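Local coordinates for dopamine N-acetyltransferase-like Protein (Tribolium castaneum, PDB 6V3T) that binds acetyl-CoA and probably catalyses acyl transfer from acetyl-CoA and longer acyl-CoA thioesters to the amine of serotonin, at residues L102-N107 and Y204-M208; L27-L33 and N93-I99; I15-R19 and E44-L48. One frame throughout, in Å; residues are numbered along the deposited sequence.

Contact 1: L102-N107 and Y204-M208; sequences LLNNVN and YYKVM
Tyr205 points its ring from strand 204-208 at helix 102-107, and most of this contact forms round it. CG lies anti to the backbone N (chi1 151°), which directs the ring at the helix. Leu103 meets the phenol end obliquely: its CD2 is 3.5 Å from Tyr205 CZ. Val106 runs past the ring in the opposite direction, with CG1 3.9 Å from Tyr205 CE2. The same Val106 CG1 lies 3.9 Å from Val207 CG2, so one methyl serves two strand residues. Leu102 CD2 is a looser neighbour, 4.4 Å from Tyr205 CD2.

The Asn107 side chain runs at about a right angle to that of Tyr205, with amide and ring planes 39° apart. Its ND2 is near the phenol oxygen but at a poor angle for a bond. ND2 instead donates to Leu103 O (3.1 Å), from above the carbonyl plane, and to Asp161 OD1. These bonds fix the amide. With an alanine at Tyr205 the ring is gone, and Leu103 CD2 and Val106 CG1 would probably be left facing a gap. This is buried helix-on-sheet packing of the GNAT fold, helix 94-108 on inner strand 204-211, with the Leu103 side chain about 4 Å from bound acetyl-CoA.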
loop_
_atom_site.group_PDB
_atom_site.type_symbol
_atom_site.label_atom_id
_atom_site.label_comp_id
_atom_site.label_asym_id
_atom_site.label_seq_id
_atom_site.Cartn_x
_atom_site.Cartn_y
_atom_site.Cartn_z
ATOM N N LEU A 102 11.814 -1.807 6.639
ATOM C CA LEU A 102 11.055 -0.799 7.427
ATOM C C LEU A 102 9.606 -1.263 7.577
ATOM O O LEU A 102 9.127 -1.360 8.726
ATOM C CB LEU A 102 11.114 0.554 6.711
ATOM C CG LEU A 102 10.247 1.655 7.320
ATOM C CD1 LEU A 102 10.757 2.039 8.700
ATOM C CD2 LEU A 102 10.193 2.875 6.407
ATOM N N LEU A 103 8.933 -1.529 6.458
ATOM C CA LEU A 103 7.505 -1.930 6.463
ATOM C C LEU A 103 7.321 -3.167 7.355
ATOM O O LEU A 103 6.517 -3.106 8.308
ATOM C CB LEU A 103 7.056 -2.181 5.025
ATOM C CG LEU A 103 6.998 -0.934 4.146
ATOM C CD1 LEU A 103 6.399 -1.246 2.793
ATOM C CD2 LEU A 103 6.195 0.173 4.806
ATOM N N ASN A 104 8.055 -4.243 7.084
ATOM C CA ASN A 104 7.820 -5.550 7.743
ATOM C C ASN A 104 8.264 -5.455 9.213
ATOM O O ASN A 104 7.505 -5.922 10.077
ATOM C CB ASN A 104 8.431 -6.678 6.915
ATOM C CG ASN A 104 7.700 -6.883 5.600
ATOM O OD1 ASN A 104 6.625 -7.471 5.559
ATOM N ND2 ASN A 104 8.266 -6.407 4.509
ATOM N N ASN A 105 9.407 -4.827 9.508
ATOM C CA ASN A 105 9.865 -4.615 10.908
ATOM C C ASN A 105 8.774 -3.873 11.684
ATOM O O ASN A 105 8.311 -4.405 12.709
ATOM C CB ASN A 105 11.184 -3.847 11.001
ATOM C CG ASN A 105 12.390 -4.719 10.730
ATOM O OD1 ASN A 105 12.251 -5.911 10.463
ATOM N ND2 ASN A 105 13.572 -4.130 10.798
ATOM N N VAL A 106 8.371 -2.695 11.201
ATOM C CA VAL A 106 7.348 -1.837 11.869
ATOM C C VAL A 106 6.104 -2.691 12.132
ATOM O O VAL A 106 5.627 -2.719 13.292
ATOM C CB VAL A 106 6.995 -0.591 11.036
ATOM C CG1 VAL A 106 5.783 0.140 11.609
ATOM C CG2 VAL A 106 8.177 0.360 10.912
ATOM N N ASN A 107 5.594 -3.351 11.089
ATOM C CA ASN A 107 4.376 -4.190 11.188
ATOM C C ASN A 107 4.612 -5.250 12.261
ATOM O O ASN A 107 3.824 -5.307 13.225
ATOM C CB ASN A 107 3.997 -4.796 9.841
ATOM C CG ASN A 107 2.958 -3.962 9.126
ATOM O OD1 ASN A 107 1.763 -4.178 9.308
ATOM N ND2 ASN A 107 3.402 -2.999 8.332
ATOM N N TYR A 204 6.784 11.425 7.830
ATOM C CA TYR A 204 6.580 10.211 8.667
ATOM C C TYR A 204 5.579 9.236 8.037
ATOM O O TYR A 204 4.727 9.640 7.222
ATOM C CB TYR A 204 6.152 10.619 10.076
ATOM C CG TYR A 204 5.016 11.605 10.126
ATOM C CD1 TYR A 204 5.179 12.931 9.811
ATOM C CD2 TYR A 204 3.759 11.215 10.498
ATOM C CE1 TYR A 204 4.132 13.834 9.846
ATOM C CE2 TYR A 204 2.702 12.108 10.566
ATOM C CZ TYR A 204 2.882 13.426 10.233
ATOM O OH TYR A 204 1.835 14.294 10.286
ATOM N N TYR A 205 5.711 7.966 8.439
ATOM C CA TYR A 205 4.912 6.796 7.985
ATOM C C TYR A 205 4.058 6.325 9.164
ATOM O O TYR A 205 4.593 6.139 10.289
ATOM C CB TYR A 205 5.842 5.706 7.441
ATOM C CG TYR A 205 5.392 4.265 7.546
ATOM C CD1 TYR A 205 4.209 3.820 6.974
ATOM C CD2 TYR A 205 6.207 3.316 8.140
ATOM C CE1 TYR A 205 3.827 2.485 7.034
ATOM C CE2 TYR A 205 5.845 1.980 8.207
ATOM C CZ TYR A 205 4.649 1.560 7.655
ATOM O OH TYR A 205 4.301 0.239 7.735
ATOM N N LYS A 206 2.755 6.201 8.922
ATOM C CA LYS A 206 1.787 5.710 9.920
ATOM C C LYS A 206 1.236 4.385 9.437
ATOM O O LYS A 206 0.832 4.318 8.259
ATOM C CB LYS A 206 0.617 6.672 10.080
ATOM C CG LYS A 206 0.873 7.873 10.967
ATOM C CD LYS A 206 -0.235 8.876 10.832
ATOM C CE LYS A 206 -0.238 9.933 11.903
ATOM N NZ LYS A 206 -1.475 10.732 11.803
ATOM N N VAL A 207 1.237 3.386 10.315
ATOM C CA VAL A 207 0.321 2.218 10.226
ATOM C C VAL A 207 -1.002 2.658 10.857
ATOM O O VAL A 207 -0.977 3.198 11.972
ATOM C CB VAL A 207 0.920 0.960 10.879
ATOM C CG1 VAL A 207 -0.086 -0.177 10.957
ATOM C CG2 VAL A 207 2.157 0.501 10.129
ATOM N N MET A 208 -2.097 2.493 10.117
ATOM C CA MET A 208 -3.440 2.999 10.482
ATOM C C MET A 208 -4.444 1.868 10.299
ATOM O O MET A 208 -4.210 0.980 9.476
ATOM C CB MET A 208 -3.832 4.205 9.624
ATOM C CG MET A 208 -2.795 5.314 9.666
ATOM S SD MET A 208 -3.276 6.841 8.822
ATOM C CE MET A 208 -4.332 7.578 10.076
#

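Contact 2: L27-L33 and N93-I99; sequences LNASVGL and NIKYQRI
Leu27 starts the contact by setting its CD2 methyl 3.7 Å from Ile99 CG2, the two side chains crossing at a slant. The CB of Asn28 points away from the partner helix; its CA is 4.0 Å from Ile99 CD1. One turn on from Leu27, Val31 points at the other helix. Its CG2 sits between the backbone N and the carbonyl carbon and lies 3.6 Å from Ile99 CG1. Ile99 therefore packs against Leu27 with one branch and against Val31 with the other. Ile99 also touches the bound acetyl-CoA, so this packing borders the cofactor pocket.

Gly32 leaves the helical conformation with positive phi (66°). The methylenes of Lys95 pass along the carbonyls of Val31 and Gly32, with Lys95 CD 3.2 Å from Gly32 O. Leu33 then folds back to the first turn of helix 94-108. Its CD1 reaches Lys95 CB and also approaches the N-cap residue Asn93 at ND2 (3.9 Å). Leu33 CB, at 4.2 Å, closes on Ile99 CD1.

The axes of segments 27-31 and 94-99 come within 10.0 Å, with their directions 142° apart. Around them, Leu27 touches Tyr196 of a loop. Leu33 also rests on Leu43 of helix 41-52, and Tyr96 packs on Met88 of helix 80-90.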
loop_
_atom_site.group_PDB
_atom_site.type_symbol
_atom_site.label_atom_id
_atom_site.label_comp_id
_atom_site.label_asym_id
_atom_site.label_seq_id
_atom_site.Cartn_x
_atom_site.Cartn_y
_atom_site.Cartn_z
ATOM N N LEU A 27 7.949 6.874 -0.089
ATOM C CA LEU A 27 9.026 5.972 0.384
ATOM C C LEU A 27 9.916 5.573 -0.794
ATOM O O LEU A 27 11.106 5.854 -0.735
ATOM C CB LEU A 27 8.403 4.735 1.021
ATOM C CG LEU A 27 9.409 3.765 1.625
ATOM C CD1 LEU A 27 10.390 4.509 2.513
ATOM C CD2 LEU A 27 8.695 2.669 2.401
ATOM N N ASN A 28 9.321 4.953 -1.811
ATOM C CA ASN A 28 9.964 4.542 -3.085
ATOM C C ASN A 28 10.920 5.640 -3.536
ATOM O O ASN A 28 12.093 5.339 -3.766
ATOM C CB ASN A 28 8.917 4.292 -4.170
ATOM C CG ASN A 28 9.526 4.031 -5.525
ATOM O OD1 ASN A 28 10.311 4.827 -6.017
ATOM N ND2 ASN A 28 9.161 2.924 -6.141
ATOM N N ALA A 29 10.404 6.863 -3.658
ATOM C CA ALA A 29 11.141 8.062 -4.118
ATOM C C ALA A 29 12.436 8.219 -3.323
ATOM O O ALA A 29 13.485 8.416 -3.959
ATOM C CB ALA A 29 10.282 9.290 -3.983
ATOM N N SER A 30 12.366 8.114 -1.992
ATOM C CA SER A 30 13.479 8.476 -1.074
ATOM C C SER A 30 14.629 7.465 -1.181
ATOM O O SER A 30 15.718 7.790 -0.664
ATOM C CB SER A 30 13.012 8.617 0.347
ATOM O OG SER A 30 12.747 7.354 0.933
ATOM N N VAL A 31 14.392 6.290 -1.788
ATOM C CA VAL A 31 15.435 5.252 -2.067
ATOM C C VAL A 31 15.567 5.045 -3.583
ATOM O O VAL A 31 16.651 4.612 -4.010
ATOM C CB VAL A 31 15.144 3.913 -1.355
ATOM C CG1 VAL A 31 14.731 4.100 0.096
ATOM C CG2 VAL A 31 14.110 3.073 -2.087
ATOM N N GLY A 32 14.498 5.293 -4.351
ATOM C CA GLY A 32 14.470 5.187 -5.823
ATOM C C GLY A 32 14.653 3.754 -6.282
ATOM O O GLY A 32 15.777 3.410 -6.664
ATOM N N LEU A 33 13.592 2.943 -6.229
ATOM C CA LEU A 33 13.592 1.523 -6.677
ATOM C C LEU A 33 13.011 1.432 -8.092
ATOM O O LEU A 33 13.649 0.789 -8.933
ATOM C CB LEU A 33 12.776 0.682 -5.694
ATOM C CG LEU A 33 13.000 -0.829 -5.763
ATOM C CD1 LEU A 33 14.295 -1.226 -5.079
ATOM C CD2 LEU A 33 11.840 -1.578 -5.140
ATOM N N ASN A 93 18.973 -7.100 -2.987
ATOM C CA ASN A 93 18.794 -5.746 -3.565
ATOM C C ASN A 93 18.629 -4.766 -2.403
ATOM O O ASN A 93 17.603 -4.830 -1.714
ATOM C CB ASN A 93 17.628 -5.725 -4.545
ATOM C CG ASN A 93 17.312 -4.344 -5.077
ATOM O OD1 ASN A 93 17.750 -3.335 -4.523
ATOM N ND2 ASN A 93 16.537 -4.291 -6.148
ATOM N N ILE A 94 19.625 -3.907 -2.211
ATOM C CA ILE A 94 19.834 -3.124 -0.961
ATOM C C ILE A 94 18.643 -2.171 -0.804
ATOM O O ILE A 94 18.053 -2.154 0.278
ATOM C CB ILE A 94 21.202 -2.404 -0.980
ATOM C CG1 ILE A 94 22.347 -3.344 -1.392
ATOM C CG2 ILE A 94 21.473 -1.741 0.369
ATOM C CD1 ILE A 94 22.732 -3.293 -2.870
ATOM N N LYS A 95 18.260 -1.486 -1.884
ATOM C CA LYS A 95 17.102 -0.550 -1.937
ATOM C C LYS A 95 15.852 -1.237 -1.389
ATOM O O LYS A 95 15.167 -0.642 -0.521
ATOM C CB LYS A 95 16.883 -0.079 -3.376
ATOM C CG LYS A 95 17.969 0.870 -3.848
ATOM C CD LYS A 95 17.850 1.394 -5.243
ATOM C CE LYS A 95 18.571 2.714 -5.363
ATOM N NZ LYS A 95 19.319 2.884 -6.620
ATOM N N TYR A 96 15.588 -2.448 -1.883
ATOM C CA TYR A 96 14.387 -3.262 -1.570
ATOM C C TYR A 96 14.354 -3.550 -0.069
ATOM O O TYR A 96 13.273 -3.465 0.534
ATOM C CB TYR A 96 14.388 -4.554 -2.389
ATOM C CG TYR A 96 13.155 -5.395 -2.198
ATOM C CD1 TYR A 96 13.022 -6.216 -1.088
ATOM C CD2 TYR A 96 12.116 -5.369 -3.117
ATOM C CE1 TYR A 96 11.893 -6.992 -0.893
ATOM C CE2 TYR A 96 10.979 -6.142 -2.939
ATOM C CZ TYR A 96 10.868 -6.954 -1.820
ATOM O OH TYR A 96 9.754 -7.709 -1.606
ATOM N N GLN A 97 15.509 -3.887 0.507
ATOM C CA GLN A 97 15.649 -4.189 1.957
ATOM C C GLN A 97 15.324 -2.935 2.771
ATOM O O GLN A 97 14.782 -3.075 3.872
ATOM C CB GLN A 97 17.049 -4.706 2.312
ATOM C CG GLN A 97 17.098 -6.213 2.529
ATOM C CD GLN A 97 17.505 -6.949 1.278
ATOM O OE1 GLN A 97 16.686 -7.330 0.440
ATOM N NE2 GLN A 97 18.802 -7.133 1.130
ATOM N N ARG A 98 15.654 -1.758 2.254
ATOM C CA ARG A 98 15.466 -0.481 2.985
ATOM C C ARG A 98 13.963 -0.197 3.037
ATOM O O ARG A 98 13.437 0.004 4.144
ATOM C CB ARG A 98 16.342 0.593 2.336
ATOM C CG ARG A 98 17.811 0.195 2.324
ATOM C CD ARG A 98 18.733 1.239 1.743
ATOM N NE ARG A 98 19.913 1.466 2.568
ATOM C CZ ARG A 98 20.797 2.436 2.360
ATOM N NH1 ARG A 98 21.830 2.575 3.173
ATOM N NH2 ARG A 98 20.646 3.268 1.341
ATOM N N ILE A 99 13.282 -0.305 1.901
ATOM C CA ILE A 99 11.807 -0.130 1.839
ATOM C C ILE A 99 11.151 -1.181 2.736
ATOM O O ILE A 99 10.556 -0.810 3.755
ATOM C CB ILE A 99 11.281 -0.232 0.401
ATOM C CG1 ILE A 99 11.795 0.909 -0.481
ATOM C CG2 ILE A 99 9.765 -0.292 0.416
ATOM C CD1 ILE A 99 11.182 0.950 -1.862
#

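Contact 3: I15-R19 and E44-L48; sequences IHHLR and EHHDL
Glu44 lies against both Ile15 and Arg19 of helix 15-19. Its chain is extended beyond CG, which carries the carboxylate across to the other helix. On the way, Glu44 CG passes 3.7 Å from Ile15 CG2. Glu44 OE1 is 3.8 Å from Arg19 NE, a long salt bridge. The guanidinium and carboxylate planes are only 21° apart, although the two side chains cross at about a right angle. Ile15 CG2 lies at the guanidinium edge, in its plane, and His16 CA sits over one face. Glu44 OE2 has a firmer partner in its own neighbourhood, the backbone N of Cys40, and Pro39 touches both Glu44 and Arg19.

Asp47 points at the partner helix but meets an apolar group there. Its OD2 is 3.7 Å from Leu18 CD1, and the two side chains are set at a slant.

Leu48 completes the row. Its CD1 is 3.6 Å from Ile15 CD1, the side chains meeting at about a right angle. Ile15 thus touches Glu44 CG with CG2 and Leu48 CD1 with CD1.

Helices 11-19 and 41-52 pack here partly buried, their segments 139° apart in direction, with Leu18 and Asp47 both resting on Ile126 of strand 120-129. The chemistry is mixed: one apolar pair, carboxylate oxygens lying against methyls, and a long ion pair. The attraction of that pair is likely to be modest, and the Cys40 bond probably does more to fix the Glu44 carboxylate.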
loop_
_atom_site.group_PDB
_atom_site.type_symbol
_atom_site.label_atom_id
_atom_site.label_comp_id
_atom_site.label_asym_id
_atom_site.label_seq_id
_atom_site.Cartn_x
_atom_site.Cartn_y
_atom_site.Cartn_z
ATOM N N ILE A 15 -1.016 -3.185 -14.192
ATOM C CA ILE A 15 0.465 -3.132 -14.042
ATOM C C ILE A 15 0.978 -1.926 -14.835
ATOM O O ILE A 15 1.760 -1.138 -14.275
ATOM C CB ILE A 15 1.129 -4.452 -14.476
ATOM C CG1 ILE A 15 0.671 -5.629 -13.614
ATOM C CG2 ILE A 15 2.644 -4.312 -14.473
ATOM C CD1 ILE A 15 1.045 -5.511 -12.150
ATOM N N HIS A 16 0.542 -1.777 -16.091
ATOM C CA HIS A 16 0.970 -0.664 -16.984
ATOM C C HIS A 16 0.494 0.674 -16.402
ATOM O O HIS A 16 1.167 1.692 -16.652
ATOM C CB HIS A 16 0.504 -0.875 -18.433
ATOM C CG HIS A 16 1.216 0.020 -19.396
ATOM N ND1 HIS A 16 2.570 -0.105 -19.660
ATOM C CD2 HIS A 16 0.784 1.069 -20.130
ATOM C CE1 HIS A 16 2.937 0.823 -20.519
ATOM N NE2 HIS A 16 1.860 1.553 -20.825
ATOM N N HIS A 17 -0.613 0.669 -15.650
ATOM C CA HIS A 17 -1.074 1.838 -14.854
ATOM C C HIS A 17 -0.064 2.113 -13.740
ATOM O O HIS A 17 0.306 3.277 -13.550
ATOM C CB HIS A 17 -2.476 1.613 -14.279
ATOM C CG HIS A 17 -2.830 2.554 -13.175
ATOM N ND1 HIS A 17 -3.835 3.488 -13.301
ATOM C CD2 HIS A 17 -2.331 2.708 -11.930
ATOM C CE1 HIS A 17 -3.939 4.172 -12.184
ATOM N NE2 HIS A 17 -3.029 3.715 -11.330
ATOM N N LEU A 18 0.344 1.075 -13.014
ATOM C CA LEU A 18 1.215 1.221 -11.818
ATOM C C LEU A 18 2.590 1.698 -12.275
ATOM O O LEU A 18 3.117 2.631 -11.655
ATOM C CB LEU A 18 1.300 -0.108 -11.060
ATOM C CG LEU A 18 0.075 -0.465 -10.213
ATOM C CD1 LEU A 18 0.273 -1.801 -9.522
ATOM C CD2 LEU A 18 -0.230 0.618 -9.182
ATOM N N ARG A 19 3.128 1.089 -13.335
ATOM C CA ARG A 19 4.432 1.474 -13.933
ATOM C C ARG A 19 4.428 2.988 -14.169
ATOM O O ARG A 19 5.380 3.641 -13.716
ATOM C CB ARG A 19 4.697 0.679 -15.215
ATOM C CG ARG A 19 5.192 -0.740 -14.963
ATOM C CD ARG A 19 5.663 -1.433 -16.226
ATOM N NE ARG A 19 4.800 -2.543 -16.585
ATOM C CZ ARG A 19 4.498 -2.903 -17.828
ATOM N NH1 ARG A 19 4.991 -2.235 -18.860
ATOM N NH2 ARG A 19 3.686 -3.923 -18.042
ATOM N N GLU A 44 6.001 -6.026 -8.826
ATOM C CA GLU A 44 4.898 -6.403 -9.749
ATOM C C GLU A 44 4.447 -7.836 -9.431
ATOM O O GLU A 44 3.246 -8.108 -9.589
ATOM C CB GLU A 44 5.324 -6.197 -11.207
ATOM C CG GLU A 44 5.087 -4.770 -11.701
ATOM C CD GLU A 44 6.013 -4.241 -12.791
ATOM O OE1 GLU A 44 6.051 -4.832 -13.884
ATOM O OE2 GLU A 44 6.682 -3.218 -12.553
ATOM N N HIS A 45 5.358 -8.699 -8.957
ATOM C CA HIS A 45 5.046 -10.095 -8.545
ATOM C C HIS A 45 4.154 -10.107 -7.294
ATOM O O HIS A 45 3.149 -10.842 -7.309
ATOM C CB HIS A 45 6.314 -10.925 -8.321
ATOM C CG HIS A 45 5.995 -12.313 -7.876
ATOM N ND1 HIS A 45 5.224 -13.171 -8.647
ATOM C CD2 HIS A 45 6.280 -12.976 -6.735
ATOM C CE1 HIS A 45 5.072 -14.312 -8.011
ATOM N NE2 HIS A 45 5.714 -14.220 -6.836
ATOM N N HIS A 46 4.519 -9.367 -6.240
ATOM C CA HIS A 46 3.688 -9.235 -5.012
ATOM C C HIS A 46 2.283 -8.817 -5.431
ATOM O O HIS A 46 1.321 -9.491 -5.040
ATOM C CB HIS A 46 4.252 -8.211 -4.025
ATOM C CG HIS A 46 5.464 -8.684 -3.318
ATOM N ND1 HIS A 46 5.435 -9.153 -2.021
ATOM C CD2 HIS A 46 6.738 -8.781 -3.732
ATOM C CE1 HIS A 46 6.651 -9.503 -1.659
ATOM N NE2 HIS A 46 7.466 -9.286 -2.689
ATOM N N ASP A 47 2.204 -7.754 -6.230
ATOM C CA ASP A 47 0.941 -7.076 -6.617
ATOM C C ASP A 47 0.054 -8.098 -7.341
ATOM O O ASP A 47 -1.172 -8.114 -7.082
ATOM C CB ASP A 47 1.242 -5.815 -7.436
ATOM C CG ASP A 47 2.263 -4.892 -6.786
ATOM O OD1 ASP A 47 2.839 -5.295 -5.756
ATOM O OD2 ASP A 47 2.486 -3.784 -7.319
ATOM N N LEU A 48 0.664 -8.946 -8.177
ATOM C CA LEU A 48 -0.025 -10.003 -8.966
ATOM C C LEU A 48 -0.729 -10.983 -8.022
ATOM O O LEU A 48 -1.845 -11.428 -8.372
ATOM C CB LEU A 48 0.999 -10.726 -9.849
ATOM C CG LEU A 48 0.934 -10.436 -11.353
ATOM C CD1 LEU A 48 0.473 -9.014 -11.649
ATOM C CD2 LEU A 48 2.283 -10.702 -12.015
#

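In the fold
Contacts 1 and 2 share helix 94-108, and their centres are 14 Å apart. They join directly through Leu27: its CD1 is 4.2 Å from Leu102 CD2, and its CD2 is 4.3 Å from Leu103 CD2. Contacts 2 and 3 meet where Tyr96 OH lies 3.0 Å from His46 NE2, and helix 26-31 sits in the chain between the two helices of contact 3. Contacts 1 and 3 do not touch. Their centres are 21 Å apart, on opposite sides of the chain's centre. Acetyl-CoA comes near all three: about 4 Å from the side chain of Leu103, in touch with Ile99, and about 7 Å from the side chain of Asp47.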